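Local atomic coordinates of 1,3-alpha-isomaltosidase (Kribbella flavida DSM 17836, PDB entry 5X3I), a protein that hydrolyses the alpha-1,3-glucosidic linkages of the cyclic tetrasaccharide cyclobis-(1-6)-alpha-nigerosyl to release isomaltose inside the cell. Residues 283-287 against 288-292; 502-505 against 506-509. The protein carries 1 engineered substitution. All blocks are in the same frame, centred on the assembly; numbering follows the deposited sequence.

Interaction 1: 283-287 against 288-292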
ATOM      1  N   GLY A 283      22.710  -4.157  -0.571  1.00 23.55           N
ATOM      2  CA  GLY A 283      23.089  -3.292   0.529  1.00 20.25           C
ATOM      3  C   GLY A 283      21.882  -2.775   1.296  1.00 18.51           C
ATOM      4  O   GLY A 283      21.862  -2.812   2.518  1.00 20.41           O
ATOM      5  N   PHE A 284      20.881  -2.291   0.571  1.00 16.97           N
ATOM      6  CA  PHE A 284      19.623  -1.848   1.173  1.00 16.24           C
ATOM      7  C   PHE A 284      18.975  -2.983   1.985  1.00 15.51           C
ATOM      8  O   PHE A 284      18.672  -2.816   3.158  1.00 17.89           O
ATOM      9  CB  PHE A 284      18.670  -1.343   0.083  1.00 15.07           C
ATOM     10  CG  PHE A 284      17.367  -0.765   0.600  1.00 16.34           C
ATOM     11  CD1 PHE A 284      17.351   0.142   1.644  1.00 14.90           C
ATOM     12  CD2 PHE A 284      16.163  -1.109   0.004  1.00 14.54           C
ATOM     13  CE1 PHE A 284      16.164   0.682   2.092  1.00 14.93           C
ATOM     14  CE2 PHE A 284      14.975  -0.579   0.450  1.00 14.62           C
ATOM     15  CZ  PHE A 284      14.972   0.316   1.490  1.00 15.46           C
ATOM     16  N   LEU A 285      18.800  -4.145   1.365  1.00 18.40           N
ATOM     17  CA  LEU A 285      18.052  -5.231   2.009  1.00 15.84           C
ATOM     18  C   LEU A 285      18.833  -5.852   3.168  1.00 17.11           C
ATOM     19  O   LEU A 285      18.242  -6.247   4.165  1.00 19.35           O
ATOM     20  CB  LEU A 285      17.660  -6.298   0.981  1.00 15.27           C
ATOM     21  CG  LEU A 285      16.781  -5.835  -0.192  1.00 17.50           C
ATOM     22  CD1 LEU A 285      16.225  -7.017  -0.993  1.00 16.20           C
ATOM     23  CD2 LEU A 285      15.662  -4.912   0.266  1.00 15.64           C
ATOM     24  N   ASP A 286      20.160  -5.919   3.051  1.00 20.70           N
ATOM     25  CA  ASP A 286      20.999  -6.338   4.175  1.00 18.25           C
ATOM     26  C   ASP A 286      20.729  -5.470   5.394  1.00 18.59           C
ATOM     27  O   ASP A 286      20.784  -5.930   6.529  1.00 19.35           O
ATOM     28  CB  ASP A 286      22.490  -6.262   3.833  1.00 20.63           C
ATOM     29  CG  ASP A 286      22.997  -7.509   3.135  1.00 25.17           C
ATOM     30  OD1 ASP A 286      22.215  -8.469   3.000  1.00 22.47           O
ATOM     31  OD2 ASP A 286      24.176  -7.520   2.717  1.00 26.41           O
ATOM     32  N   GLU A 287      20.486  -4.192   5.141  1.00 19.25           N
ATOM     33  CA  GLU A 287      20.188  -3.253   6.204  1.00 17.67           C
ATOM     34  C   GLU A 287      18.740  -3.319   6.710  1.00 17.10           C
ATOM     35  O   GLU A 287      18.510  -3.334   7.906  1.00 19.01           O
ATOM     36  CB  GLU A 287      20.504  -1.833   5.710  1.00 17.87           C
ATOM     37  CG  GLU A 287      20.295  -0.729   6.719  1.00 19.66           C
ATOM     38  CD  GLU A 287      20.611   0.658   6.145  1.00 22.08           C
ATOM     39  OE1 GLU A 287      19.866   1.602   6.473  1.00 23.26           O
ATOM     40  OE2 GLU A 287      21.584   0.792   5.363  1.00 23.30           O
ATOM     41  N   VAL A 288      17.770  -3.281   5.804  1.00 18.60           N
ATOM     42  CA  VAL A 288      16.376  -3.175   6.246  1.00 16.85           C
ATOM     43  C   VAL A 288      15.527  -4.461   6.239  1.00 18.01           C
ATOM     44  O   VAL A 288      14.400  -4.463   6.722  1.00 20.80           O
ATOM     45  CB  VAL A 288      15.657  -2.108   5.433  1.00 15.70           C
ATOM     46  CG1 VAL A 288      16.494  -0.820   5.454  1.00 15.33           C
ATOM     47  CG2 VAL A 288      15.429  -2.573   4.008  1.00 15.60           C
ATOM     48  N   GLY A 289      16.085  -5.559   5.756  1.00 20.87           N
ATOM     49  CA  GLY A 289      15.317  -6.781   5.617  1.00 16.89           C
ATOM     50  C   GLY A 289      14.993  -7.229   4.207  1.00 17.22           C
ATOM     51  O   GLY A 289      15.043  -6.456   3.246  1.00 13.66           O
ATOM     52  N   ARG A 290      14.643  -8.514   4.110  1.00 16.58           N
ATOM     53  CA  ARG A 290      14.583  -9.241   2.854  1.00 15.48           C
ATOM     54  C   ARG A 290      13.505 -10.345   2.919  1.00 15.35           C
ATOM     55  O   ARG A 290      13.203 -10.855   3.988  1.00 15.02           O
ATOM     56  CB  ARG A 290      15.963  -9.841   2.555  1.00 17.52           C
ATOM     57  CG  ARG A 290      16.090 -10.661   1.296  1.00 16.36           C
ATOM     58  CD  ARG A 290      17.478 -11.297   1.204  1.00 18.01           C
ATOM     59  NE  ARG A 290      18.497 -10.360   0.735  1.00 19.84           N
ATOM     60  CZ  ARG A 290      19.443  -9.832   1.505  1.00 18.33           C
ATOM     61  NH1 ARG A 290      19.518 -10.134   2.792  1.00 18.02           N
ATOM     62  NH2 ARG A 290      20.322  -8.998   0.978  1.00 21.49           N
ATOM     63  N   ALA A 291      12.935 -10.700   1.776  1.00 15.94           N
ATOM     64  CA  ALA A 291      11.933 -11.754   1.731  1.00 16.58           C
ATOM     65  C   ALA A 291      12.534 -13.081   2.157  1.00 17.27           C
ATOM     66  O   ALA A 291      13.727 -13.306   2.020  1.00 17.72           O
ATOM     67  CB  ALA A 291      11.345 -11.878   0.351  1.00 15.10           C
ATOM     68  N   GLU A 292      11.678 -13.949   2.675  1.00 19.13           N
ATOM     69  CA  GLU A 292      12.026 -15.340   2.888  1.00 15.62           C
ATOM     70  C   GLU A 292      11.191 -16.141   1.906  1.00 17.38           C
ATOM     71  O   GLU A 292      10.155 -15.659   1.436  1.00 17.94           O
ATOM     72  CB  GLU A 292      11.775 -15.780   4.331  1.00 18.01           C
ATOM     73  CG  GLU A 292      10.323 -15.762   4.778  1.00 18.26           C
ATOM     74  CD  GLU A 292      10.147 -16.204   6.235  1.00 17.47           C
ATOM     75  OE1 GLU A 292      10.103 -15.341   7.136  1.00 21.04           O
ATOM     76  OE2 GLU A 292      10.043 -17.421   6.482  1.00 20.87           O
TER

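Interaction 2: 502-505 against 506-509. With SO4 (sulfate ion), chain I.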
ATOM      1  N   ARG A 502       3.943  -8.096  10.010  1.00 12.52           N
ATOM      2  CA  ARG A 502       4.819  -8.908  10.839  1.00 10.33           C
ATOM      3  C   ARG A 502       4.027  -9.660  11.915  1.00 13.07           C
ATOM      4  O   ARG A 502       4.295 -10.828  12.184  1.00 12.63           O
ATOM      5  CB  ARG A 502       5.900  -8.020  11.478  1.00 11.62           C
ATOM      6  CG  ARG A 502       6.880  -8.725  12.407  1.00 13.77           C
ATOM      7  CD  ARG A 502       6.492  -8.550  13.871  1.00 13.75           C
ATOM      8  NE  ARG A 502       7.432  -9.207  14.769  1.00 15.86           N
ATOM      9  CZ  ARG A 502       8.499  -8.629  15.306  1.00 18.25           C
ATOM     10  NH1 ARG A 502       9.289  -9.326  16.113  1.00 20.06           N
ATOM     11  NH2 ARG A 502       8.782  -7.362  15.045  1.00 17.23           N
ATOM     12  N   ALA A 503       3.065  -8.980  12.531  1.00 14.53           N
ATOM     13  CA  ALA A 503       2.276  -9.592  13.593  1.00 12.95           C
ATOM     14  C   ALA A 503       1.541 -10.834  13.081  1.00 10.52           C
ATOM     15  O   ALA A 503       1.548 -11.861  13.727  1.00 11.80           O
ATOM     16  CB  ALA A 503       1.299  -8.608  14.176  1.00 11.94           C
ATOM     17  N   PHE A 504       0.910 -10.742  11.919  1.00 12.70           N
ATOM     18  CA  PHE A 504       0.181 -11.903  11.431  1.00 12.29           C
ATOM     19  C   PHE A 504       1.111 -12.933  10.779  1.00 11.61           C
ATOM     20  O   PHE A 504       0.839 -14.139  10.839  1.00 12.18           O
ATOM     21  CB  PHE A 504      -0.960 -11.455  10.522  1.00 12.54           C
ATOM     22  CG  PHE A 504      -2.136 -10.934  11.312  1.00 15.06           C
ATOM     23  CD1 PHE A 504      -3.121 -11.799  11.768  1.00 14.33           C
ATOM     24  CD2 PHE A 504      -2.203  -9.600  11.689  1.00 10.93           C
ATOM     25  CE1 PHE A 504      -4.173 -11.340  12.553  1.00 11.87           C
ATOM     26  CE2 PHE A 504      -3.258  -9.147  12.476  1.00 11.68           C
ATOM     27  CZ  PHE A 504      -4.244 -10.018  12.893  1.00 10.61           C
ATOM     28  N   GLY A 505       2.235 -12.476  10.236  1.00 10.84           N
ATOM     29  CA  GLY A 505       3.292 -13.388   9.828  1.00 10.08           C
ATOM     30  C   GLY A 505       3.707 -14.280  10.992  1.00 13.33           C
ATOM     31  O   GLY A 505       3.787 -15.506  10.858  1.00 14.88           O
ATOM     32  N   ASP A 506       3.928 -13.662  12.147  1.00 11.72           N
ATOM     33  CA  ASP A 506       4.357 -14.370  13.347  1.00 12.63           C
ATOM     34  C   ASP A 506       3.293 -15.328  13.897  1.00 12.61           C
ATOM     35  O   ASP A 506       3.633 -16.393  14.390  1.00 12.99           O
ATOM     36  CB  ASP A 506       4.765 -13.383  14.443  1.00 12.34           C
ATOM     37  CG  ASP A 506       6.182 -12.847  14.255  1.00 14.73           C
ATOM     38  OD1 ASP A 506       6.886 -13.307  13.333  1.00 15.04           O
ATOM     39  OD2 ASP A 506       6.590 -11.985  15.045  1.00 16.97           O
ATOM     40  N   LEU A 507       2.028 -14.929  13.841  1.00 11.48           N
ATOM     41  CA  LEU A 507       0.940 -15.835  14.207  1.00 12.27           C
ATOM     42  C   LEU A 507       1.023 -17.135  13.402  1.00 11.92           C
ATOM     43  O   LEU A 507       1.010 -18.214  13.965  1.00 14.79           O
ATOM     44  CB  LEU A 507      -0.426 -15.180  13.991  1.00 11.39           C
ATOM     45  CG  LEU A 507      -1.612 -16.127  14.199  1.00 13.14           C
ATOM     46  CD1 LEU A 507      -1.625 -16.654  15.642  1.00 11.20           C
ATOM     47  CD2 LEU A 507      -2.921 -15.445  13.844  1.00 11.65           C
ATOM     48  N   LEU A 508       1.122 -16.998  12.089  1.00 10.88           N
ATOM     49  CA  LEU A 508       1.222 -18.126  11.181  1.00 13.46           C
ATOM     50  C   LEU A 508       2.454 -18.976  11.524  1.00 15.27           C
ATOM     51  O   LEU A 508       2.330 -20.178  11.706  1.00 13.64           O
ATOM     52  CB  LEU A 508       1.253 -17.637   9.733  1.00 13.72           C
ATOM     53  CG  LEU A 508      -0.109 -17.183   9.200  1.00 12.83           C
ATOM     54  CD1 LEU A 508       0.034 -16.310   7.973  1.00 12.56           C
ATOM     55  CD2 LEU A 508      -1.011 -18.415   8.905  1.00 12.99           C
ATOM     56  N   ARG A 509       3.618 -18.338  11.652  1.00 14.58           N
ATOM     57  CA  ARG A 509       4.831 -19.021  12.115  1.00 13.13           C
ATOM     58  C   ARG A 509       4.608 -19.806  13.403  1.00 14.27           C
ATOM     59  O   ARG A 509       5.056 -20.928  13.520  1.00 14.83           O
ATOM     60  CB  ARG A 509       5.983 -18.027  12.341  1.00 12.50           C
ATOM     61  CG  ARG A 509       6.489 -17.317  11.078  1.00 14.85           C
ATOM     62  CD  ARG A 509       7.751 -16.454  11.361  1.00 16.88           C
ATOM     63  NE  ARG A 509       8.185 -15.785  10.145  1.00 14.17           N
ATOM     64  CZ  ARG A 509       7.721 -14.609   9.734  1.00 14.29           C
ATOM     65  NH1 ARG A 509       6.830 -13.949  10.463  1.00 13.37           N
ATOM     66  NH2 ARG A 509       8.155 -14.091   8.594  1.00 15.71           N
TER
HETATM   67  S   SO4 I 807      12.042  -6.847  16.843  1.00 62.07           S
HETATM   68  O1  SO4 I 807      12.256  -7.777  15.741  1.00 51.82           O
HETATM   69  O2  SO4 I 807      11.232  -7.478  17.879  1.00 40.48           O
HETATM   70  O3  SO4 I 807      13.329  -6.442  17.401  1.00 67.80           O
HETATM   71  O4  SO4 I 807      11.358  -5.670  16.334  1.00 43.29           O
HETATM   72  O   HOH W   1       8.431 -12.076  17.042  1.00 20.99           O

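Interaction 1: 283-287 against 288-292
Val288 N bonds back to Phe284 O and Gly289 N to Leu285 O, both at 2.8 Å, and these i to i+4 bonds close the last turn of helix 277-288 before the chain leaves it at Gly289. Gly289 has positive phi, and at its backbone angles a side chain would collide with the carbonyl oxygen of Val288. Its own carbonyl oxygen turns back over Leu285, and Gly289 O lies 3.4 Å from Leu285 CD2.

On one flank Val288 sits on Phe284. Val288 CG2 stands over the centre of the Phe284 ring in a CH-pi contact, 3.9 Å from the centroid and 12° off the normal; a chi1 of -176°, which puts CG opposite the backbone N, carries the ring under the valine. Val288 CG1 lies on the same side, out past the rim, 3.7 Å from Phe284 CE1.

On another flank Arg290, bent at chi3 (-79°), swings back along the helix. It grips a single carboxylate oxygen end-on with two nitrogens: Asp286 OD1 is 2.8 Å from Arg290 NH2 and 3.2 Å from Arg290 NH1. The oxygen lies in the guanidinium plane; NH1 meets it close to the line of its C-O bond, whereas NH2 comes from above the carboxylate plane. Leu285 CB lies over one guanidinium face, 3.8 Å from Arg290 NH2. A leucine in place of Arg290 would probably leave the carboxylates of Asp286 and Asp651 without this cationic partner.

Arg290 NE pairs with Asp651, while Glu287 turns to Tyr273 of strand 267-274 and to Arg242. Phe284 stacks on Phe226 of strand 223-230 and meets His240 of strand 237-241 edge-to-face, setting the helix end against this beta sheet.

Interaction 2: 502-505 against 506-509
The guanidinium of Arg502 is engaged around its edge, with Asp506 OD2, a water and a sulfate ion all near its plane. Arg502 NE gives a nearly straight bond (164°) to Asp506 OD2 at 2.9 Å, but approaches from above the carboxylate, and the two planes stand 85° apart. A bend at chi2 (-99°) turns the arginine along the helix toward this acid. The water closes a second path, accepting from Arg502 NH1 and donating to Asp506 OD2 at 2.7 Å. Farther out, Arg502 NH1 reaches sulfate O2 at 3.2 Å; the bonds from NH1 to O1 and from NH2 to O4 are weak.

The other carboxylate oxygen, Asp506 OD1, faces Arg509 NH1 at 2.9 Å in a salt bridge whose hydrogen bond is weak and bent. Asp506 therefore stands between two arginines and is likely to offset part of their positive charge. The strongest polar partner of Arg509 lies beyond the helix: its NH2 pairs with Glu292.

This is an i, i+4 and i+3 salt-bridge network on helix 496-510 of the family 31 TIM barrel, the longer of the two helices between barrel strands 467-470 and 517-519. Backbone i to i+4 bonds run through the whole stretch. The missing side chain at Gly505 lets the extended Arg509 run close alongside the backbone: Arg509 NH1 comes 3.2 Å from Gly505 C, where a CB would clash with that nitrogen.

Facing the barrel, Phe504 CD1 and Leu507 CD2 approach obliquely at 4.2 Å. The Phe504 ring meets Phe468 of strand 467-470 edge-to-face, while Leu508 packs on Val460 of helix 457-461.

Overall arrangement
Interactions 1 and 2 lie in series along the chain, with centres about 18 Å apart, yet they touch directly. Glu292 OE1, in the loop a few residues beyond helix 277-288, forms a 2.7 Å salt bridge with Arg509 NH2, so the segment leading into the barrel is pinned to barrel helix 496-510. Interaction 1 lies away from the annotated catalytic residues. Interaction 2 comes closer: the side chain of Phe504 is about 10 Å from that of Ala471, the engineered replacement at the inferred nucleophile position. The sulfate and a glycerol at Arg502, both probably from the crystallisation liquor, mark the other end of interaction 2.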